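Local coordinates for protein 6-phosphogluconolactonase (Thermotoga maritima, PDB 1VL1) that hydrolyses 6-phosphogluconolactone to 6-phosphogluconate, the second step of the oxidative pentose phosphate pathway, at residues Phe184-Arg198 with Phe219-Lys232. Residues are numbered along the deposited sequence; the frame is centred on the assembly and turned at random.
Sequences FRALNTSLYVLFLIR and FVRGKEKTVWFVGK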
loop_
_atom_site.group_PDB
_atom_site.type_symbol
_atom_site.label_atom_id
_atom_site.label_comp_id
_atom_site.label_asym_id
_atom_site.label_seq_id
_atom_site.Cartn_x
_atom_site.Cartn_y
_atom_site.Cartn_z
ATOM N N PHE A 184 -5.519 5.720 -8.800
ATOM C CA PHE A 184 -4.592 6.838 -8.662
ATOM C C PHE A 184 -5.157 7.983 -7.795
ATOM O O PHE A 184 -4.447 8.544 -6.939
ATOM C CB PHE A 184 -4.223 7.381 -10.032
ATOM C CG PHE A 184 -3.482 6.421 -10.925
ATOM C CD1 PHE A 184 -2.587 5.470 -10.426
ATOM C CD2 PHE A 184 -3.600 6.549 -12.308
ATOM C CE1 PHE A 184 -1.872 4.629 -11.262
ATOM C CE2 PHE A 184 -2.872 5.697 -13.173
ATOM C CZ PHE A 184 -1.999 4.719 -12.634
ATOM N N ARG A 185 -6.415 8.335 -8.013
ATOM C CA ARG A 185 -7.074 9.381 -7.224
ATOM C C ARG A 185 -6.950 9.164 -5.726
ATOM O O ARG A 185 -6.534 10.085 -4.989
ATOM C CB ARG A 185 -8.539 9.458 -7.643
ATOM C CG ARG A 185 -9.355 10.391 -6.882
ATOM C CD ARG A 185 -10.710 10.529 -7.556
ATOM N NE ARG A 185 -11.694 11.096 -6.651
ATOM C CZ ARG A 185 -13.004 10.827 -6.686
ATOM N NH1 ARG A 185 -13.515 9.986 -7.596
ATOM N NH2 ARG A 185 -13.805 11.396 -5.788
ATOM N N ALA A 186 -7.249 7.939 -5.278
ATOM C CA ALA A 186 -7.240 7.591 -3.856
ATOM C C ALA A 186 -5.791 7.619 -3.345
ATOM O O ALA A 186 -5.469 8.237 -2.315
ATOM C CB ALA A 186 -7.887 6.233 -3.635
ATOM N N LEU A 187 -4.910 6.980 -4.105
ATOM C CA LEU A 187 -3.493 6.863 -3.669
ATOM C C LEU A 187 -2.850 8.235 -3.573
ATOM O O LEU A 187 -2.049 8.514 -2.676
ATOM C CB LEU A 187 -2.705 5.911 -4.596
ATOM C CG LEU A 187 -3.091 4.417 -4.468
ATOM C CD1 LEU A 187 -2.348 3.641 -5.496
ATOM C CD2 LEU A 187 -2.703 3.928 -3.099
ATOM N N ASN A 188 -3.172 9.090 -4.536
ATOM C CA ASN A 188 -2.587 10.413 -4.610
ATOM C C ASN A 188 -3.115 11.435 -3.588
ATOM O O ASN A 188 -2.622 12.558 -3.494
ATOM C CB ASN A 188 -2.679 10.890 -6.072
ATOM C CG ASN A 188 -1.698 10.181 -7.000
ATOM O OD1 ASN A 188 -0.802 9.482 -6.549
ATOM N ND2 ASN A 188 -1.893 10.341 -8.302
ATOM N N THR A 189 -4.089 11.059 -2.750
ATOM C CA THR A 189 -4.404 11.877 -1.585
ATOM C C THR A 189 -3.389 11.707 -0.456
ATOM O O THR A 189 -3.412 12.488 0.501
ATOM C CB THR A 189 -5.792 11.580 -0.975
ATOM O OG1 THR A 189 -5.840 10.239 -0.454
ATOM C CG2 THR A 189 -6.887 11.664 -2.033
ATOM N N SER A 190 -2.504 10.725 -0.568
ATOM C CA SER A 190 -1.521 10.472 0.478
ATOM C C SER A 190 -0.471 11.575 0.547
ATOM O O SER A 190 0.093 11.968 -0.470
ATOM C CB SER A 190 -0.828 9.160 0.215
ATOM O OG SER A 190 -1.670 8.037 0.063
ATOM N N LEU A 191 -0.203 12.082 1.754
ATOM C CA LEU A 191 0.843 13.081 1.965
ATOM C C LEU A 191 2.218 12.497 1.562
ATOM O O LEU A 191 2.977 13.149 0.849
ATOM C CB LEU A 191 0.849 13.574 3.421
ATOM C CG LEU A 191 -0.426 14.295 3.893
ATOM C CD1 LEU A 191 -0.303 14.665 5.385
ATOM C CD2 LEU A 191 -0.646 15.602 3.066
ATOM N N TYR A 192 2.484 11.263 1.990
ATOM C CA TYR A 192 3.761 10.593 1.726
ATOM C C TYR A 192 3.498 9.248 1.092
ATOM O O TYR A 192 2.677 8.493 1.563
ATOM C CB TYR A 192 4.552 10.422 3.030
ATOM C CG TYR A 192 4.879 11.731 3.710
ATOM C CD1 TYR A 192 5.959 12.466 3.320
ATOM C CD2 TYR A 192 4.040 12.255 4.716
ATOM C CE1 TYR A 192 6.248 13.703 3.905
ATOM C CE2 TYR A 192 4.311 13.517 5.328
ATOM C CZ TYR A 192 5.434 14.224 4.895
ATOM O OH TYR A 192 5.784 15.445 5.449
ATOM N N VAL A 193 4.164 8.974 -0.032
ATOM C CA VAL A 193 4.084 7.714 -0.660
ATOM C C VAL A 193 5.493 7.097 -0.606
ATOM O O VAL A 193 6.478 7.748 -0.988
ATOM C CB VAL A 193 3.651 7.833 -2.130
ATOM C CG1 VAL A 193 3.820 6.546 -2.823
ATOM C CG2 VAL A 193 2.202 8.262 -2.227
ATOM N N LEU A 194 5.554 5.892 -0.050
ATOM C CA LEU A 194 6.795 5.121 0.047
ATOM C C LEU A 194 6.684 3.912 -0.844
ATOM O O LEU A 194 5.747 3.122 -0.711
ATOM C CB LEU A 194 7.014 4.632 1.482
ATOM C CG LEU A 194 6.893 5.683 2.591
ATOM C CD1 LEU A 194 7.366 5.094 3.968
ATOM C CD2 LEU A 194 7.641 6.906 2.280
ATOM N N PHE A 195 7.650 3.702 -1.731
ATOM C CA PHE A 195 7.713 2.472 -2.525
ATOM C C PHE A 195 8.850 1.603 -1.970
ATOM O O PHE A 195 9.931 2.102 -1.729
ATOM C CB PHE A 195 8.050 2.775 -4.005
ATOM C CG PHE A 195 6.881 3.332 -4.777
ATOM C CD1 PHE A 195 5.955 2.465 -5.372
ATOM C CD2 PHE A 195 6.747 4.701 -4.963
ATOM C CE1 PHE A 195 4.888 2.959 -6.079
ATOM C CE2 PHE A 195 5.674 5.180 -5.707
ATOM C CZ PHE A 195 4.780 4.347 -6.234
ATOM N N LEU A 196 8.606 0.302 -1.843
ATOM C CA LEU A 196 9.590 -0.641 -1.311
ATOM C C LEU A 196 9.865 -1.665 -2.387
ATOM O O LEU A 196 8.966 -2.446 -2.707
ATOM C CB LEU A 196 9.013 -1.343 -0.088
ATOM C CG LEU A 196 9.007 -0.662 1.248
ATOM C CD1 LEU A 196 8.770 0.760 1.227
ATOM C CD2 LEU A 196 8.151 -1.430 2.232
ATOM N N ILE A 197 11.051 -1.615 -2.978
ATOM C CA ILE A 197 11.402 -2.467 -4.102
ATOM C C ILE A 197 12.780 -3.034 -3.901
ATOM O O ILE A 197 13.644 -2.389 -3.272
ATOM C CB ILE A 197 11.307 -1.767 -5.468
ATOM C CG1 ILE A 197 12.248 -0.532 -5.589
ATOM C CG2 ILE A 197 9.859 -1.380 -5.784
ATOM C CD1 ILE A 197 12.492 -0.225 -7.042
ATOM N N ARG A 198 13.023 -4.216 -4.469
ATOM C CA ARG A 198 14.324 -4.844 -4.390
ATOM C C ARG A 198 14.637 -5.580 -5.679
ATOM O O ARG A 198 13.731 -6.192 -6.295
ATOM C CB ARG A 198 14.416 -5.824 -3.217
ATOM C CG ARG A 198 14.199 -5.195 -1.843
ATOM C CD ARG A 198 14.166 -6.200 -0.739
ATOM N NE ARG A 198 15.494 -6.574 -0.301
ATOM C CZ ARG A 198 15.757 -7.139 0.886
ATOM N NH1 ARG A 198 14.787 -7.398 1.764
ATOM N NH2 ARG A 198 16.989 -7.434 1.196
ATOM N N PHE A 219 2.579 7.114 -11.913
ATOM C CA PHE A 219 1.506 8.109 -11.632
ATOM C C PHE A 219 1.144 8.282 -10.191
ATOM O O PHE A 219 0.287 9.125 -9.883
ATOM C CB PHE A 219 0.255 7.787 -12.456
ATOM C CG PHE A 219 0.491 7.835 -13.934
ATOM C CD1 PHE A 219 0.513 9.046 -14.624
ATOM C CD2 PHE A 219 0.751 6.679 -14.621
ATOM C CE1 PHE A 219 0.785 9.096 -15.962
ATOM C CE2 PHE A 219 1.033 6.733 -16.000
ATOM C CZ PHE A 219 1.020 7.934 -16.664
ATOM N N VAL A 220 1.786 7.539 -9.295
ATOM C CA VAL A 220 1.439 7.570 -7.881
ATOM C C VAL A 220 2.506 8.390 -7.165
ATOM O O VAL A 220 3.701 8.034 -7.128
ATOM C CB VAL A 220 1.307 6.165 -7.229
ATOM C CG1 VAL A 220 0.941 6.312 -5.786
ATOM C CG2 VAL A 220 0.232 5.406 -7.871
ATOM N N ARG A 221 2.075 9.521 -6.629
ATOM C CA ARG A 221 2.956 10.474 -5.974
ATOM C C ARG A 221 2.352 10.978 -4.704
ATOM O O ARG A 221 1.131 11.224 -4.639
ATOM C CB ARG A 221 3.214 11.654 -6.875
ATOM C CG ARG A 221 3.758 11.330 -8.234
ATOM C CD ARG A 221 5.184 10.823 -8.260
ATOM N NE ARG A 221 5.528 10.435 -9.650
ATOM C CZ ARG A 221 6.109 11.186 -10.560
ATOM N NH1 ARG A 221 6.475 12.442 -10.282
ATOM N NH2 ARG A 221 6.318 10.680 -11.782
ATOM N N GLY A 222 3.184 11.198 -3.689
ATOM C CA GLY A 222 2.730 11.825 -2.465
ATOM C C GLY A 222 2.505 13.326 -2.656
ATOM O O GLY A 222 3.148 13.974 -3.468
ATOM N N LYS A 223 1.543 13.891 -1.940
ATOM C CA LYS A 223 1.309 15.312 -2.048
ATOM C C LYS A 223 2.492 16.135 -1.527
ATOM O O LYS A 223 2.753 17.251 -2.013
ATOM C CB LYS A 223 0.119 15.731 -1.215
ATOM C CG LYS A 223 -1.183 15.222 -1.644
ATOM C CD LYS A 223 -2.181 15.711 -0.591
ATOM C CE LYS A 223 -3.550 15.167 -0.786
ATOM N NZ LYS A 223 -4.447 15.602 0.329
ATOM N N GLU A 224 3.208 15.582 -0.550
ATOM C CA GLU A 224 4.371 16.218 0.046
ATOM C C GLU A 224 5.652 15.610 -0.509
ATOM O O GLU A 224 6.591 16.320 -0.877
ATOM C CB GLU A 224 4.330 16.089 1.563
ATOM C CG GLU A 224 3.283 16.968 2.222
ATOM C CD GLU A 224 3.553 18.430 1.976
ATOM O OE1 GLU A 224 4.714 18.866 2.201
ATOM O OE2 GLU A 224 2.620 19.147 1.536
ATOM N N LYS A 225 5.675 14.293 -0.572
ATOM C CA LYS A 225 6.879 13.562 -0.974
ATOM C C LYS A 225 6.616 12.154 -1.457
ATOM O O LYS A 225 5.731 11.497 -0.966
ATOM C CB LYS A 225 7.831 13.480 0.212
ATOM C CG LYS A 225 9.271 13.381 -0.184
ATOM C CD LYS A 225 10.231 13.437 1.034
ATOM C CE LYS A 225 10.144 14.746 1.718
ATOM N NZ LYS A 225 11.401 15.088 2.485
ATOM N N THR A 226 7.422 11.705 -2.427
ATOM C CA THR A 226 7.478 10.321 -2.839
ATOM C C THR A 226 8.892 9.816 -2.566
ATOM O O THR A 226 9.879 10.476 -2.881
ATOM C CB THR A 226 7.176 10.184 -4.318
ATOM O OG1 THR A 226 5.903 10.787 -4.599
ATOM C CG2 THR A 226 7.051 8.798 -4.718
ATOM N N VAL A 227 8.965 8.678 -1.909
ATOM C CA VAL A 227 10.232 8.078 -1.512
ATOM C C VAL A 227 10.321 6.650 -1.967
ATOM O O VAL A 227 9.412 5.859 -1.714
ATOM C CB VAL A 227 10.356 8.079 0.017
ATOM C CG1 VAL A 227 11.705 7.438 0.400
ATOM C CG2 VAL A 227 10.241 9.522 0.613
ATOM N N TRP A 228 11.426 6.283 -2.617
ATOM C CA TRP A 228 11.688 4.905 -2.988
ATOM C C TRP A 228 12.808 4.367 -2.062
ATOM O O TRP A 228 13.836 4.994 -1.880
ATOM C CB TRP A 228 12.160 4.806 -4.432
ATOM C CG TRP A 228 11.103 5.213 -5.442
ATOM C CD1 TRP A 228 10.693 6.485 -5.703
ATOM C CD2 TRP A 228 10.358 4.366 -6.306
ATOM N NE1 TRP A 228 9.733 6.489 -6.670
ATOM C CE2 TRP A 228 9.470 5.189 -7.032
ATOM C CE3 TRP A 228 10.320 3.004 -6.523
ATOM C CZ2 TRP A 228 8.620 4.695 -8.000
ATOM C CZ3 TRP A 228 9.461 2.515 -7.491
ATOM C CH2 TRP A 228 8.607 3.360 -8.193
ATOM N N PHE A 229 12.587 3.168 -1.522
ATOM C CA PHE A 229 13.626 2.457 -0.799
ATOM C C PHE A 229 13.978 1.268 -1.685
ATOM O O PHE A 229 13.170 0.334 -1.835
ATOM C CB PHE A 229 13.102 1.995 0.566
ATOM C CG PHE A 229 12.768 3.098 1.494
ATOM C CD1 PHE A 229 13.749 3.746 2.164
ATOM C CD2 PHE A 229 11.437 3.484 1.721
ATOM C CE1 PHE A 229 13.454 4.804 3.021
ATOM C CE2 PHE A 229 11.140 4.544 2.601
ATOM C CZ PHE A 229 12.128 5.171 3.259
ATOM N N VAL A 230 15.160 1.311 -2.277
ATOM C CA VAL A 230 15.573 0.359 -3.295
ATOM C C VAL A 230 16.709 -0.514 -2.800
ATOM O O VAL A 230 17.792 -0.009 -2.461
ATOM C CB VAL A 230 16.040 1.090 -4.526
ATOM C CG1 VAL A 230 16.406 0.084 -5.650
ATOM C CG2 VAL A 230 14.969 2.092 -4.961
ATOM N N GLY A 231 16.439 -1.820 -2.718
ATOM C CA GLY A 231 17.428 -2.803 -2.282
ATOM C C GLY A 231 18.060 -3.533 -3.464
ATOM O O GLY A 231 17.438 -3.683 -4.498
ATOM N N LYS A 232 19.300 -3.984 -3.267
ATOM C CA LYS A 232 20.099 -4.800 -4.224
ATOM C C LYS A 232 21.077 -3.992 -5.106
ATOM O O LYS A 232 21.628 -2.937 -4.704
ATOM C CB LYS A 232 19.215 -5.689 -5.117
ATOM C CG LYS A 232 18.862 -7.072 -4.557
ATOM C CD LYS A 232 17.951 -7.038 -3.347
ATOM C CE LYS A 232 17.314 -8.428 -3.138
ATOM N NZ LYS A 232 16.204 -8.485 -2.105
HETATM O O HOH W 1 -0.471 13.455 -5.023
#
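Phe195 and Trp228 are paired residues of adjacent parallel strands, and their flat side chains stack face to face: the phenyl ring lies over the six-membered ring of the indole, centroids 4.0 Å apart and planes 15° from parallel. Phe195 CB adds a CH-pi contact to the same ring, 3.4 Å from Trp228 CE3. With chi1 at -76°, Phe195 CG sits beside its own backbone N, anti to the carbonyl carbon, and from there the ring reaches over the indole while Val220 O and Thr226 CG2 meet the edge of the Phe195 ring. Replacing Trp228 by an alanine is likely to leave one face of the Phe195 ring without its stacking partner and open a gap toward Leu206 and Ile209 of helix 200-210.

That helix links strands 192-198 and 225-231 in a beta-alpha-beta unit, whose parallel backbone ladder runs from the Lys225 N bond to Leu191 O through to Gly231 N, 2.9 Å from Ile197 O. On the sheet face bearing Leu194, Leu196 and Phe229, which packs against helix 25-43, Leu194 CD1 meets the edge of the Phe229 ring and Leu196 CD1 comes to 3.8 Å from Phe229 CD2, branched ends that pack closely beside a flat ring.

Ahead of the strands, the Asn188 amide suits a loop junction because it both donates and accepts. Its ND2 gives a fairly straight bond (163°) to Phe219 O, 3.0 Å away in the amide plane, while OD1 takes Arg221 N at 2.9 Å from above the carbonyl plane. Between these two bonds, Val220 turns its methyls onto Phe184 and Leu187, and Phe219 CB sits over the centre of the Phe184 ring.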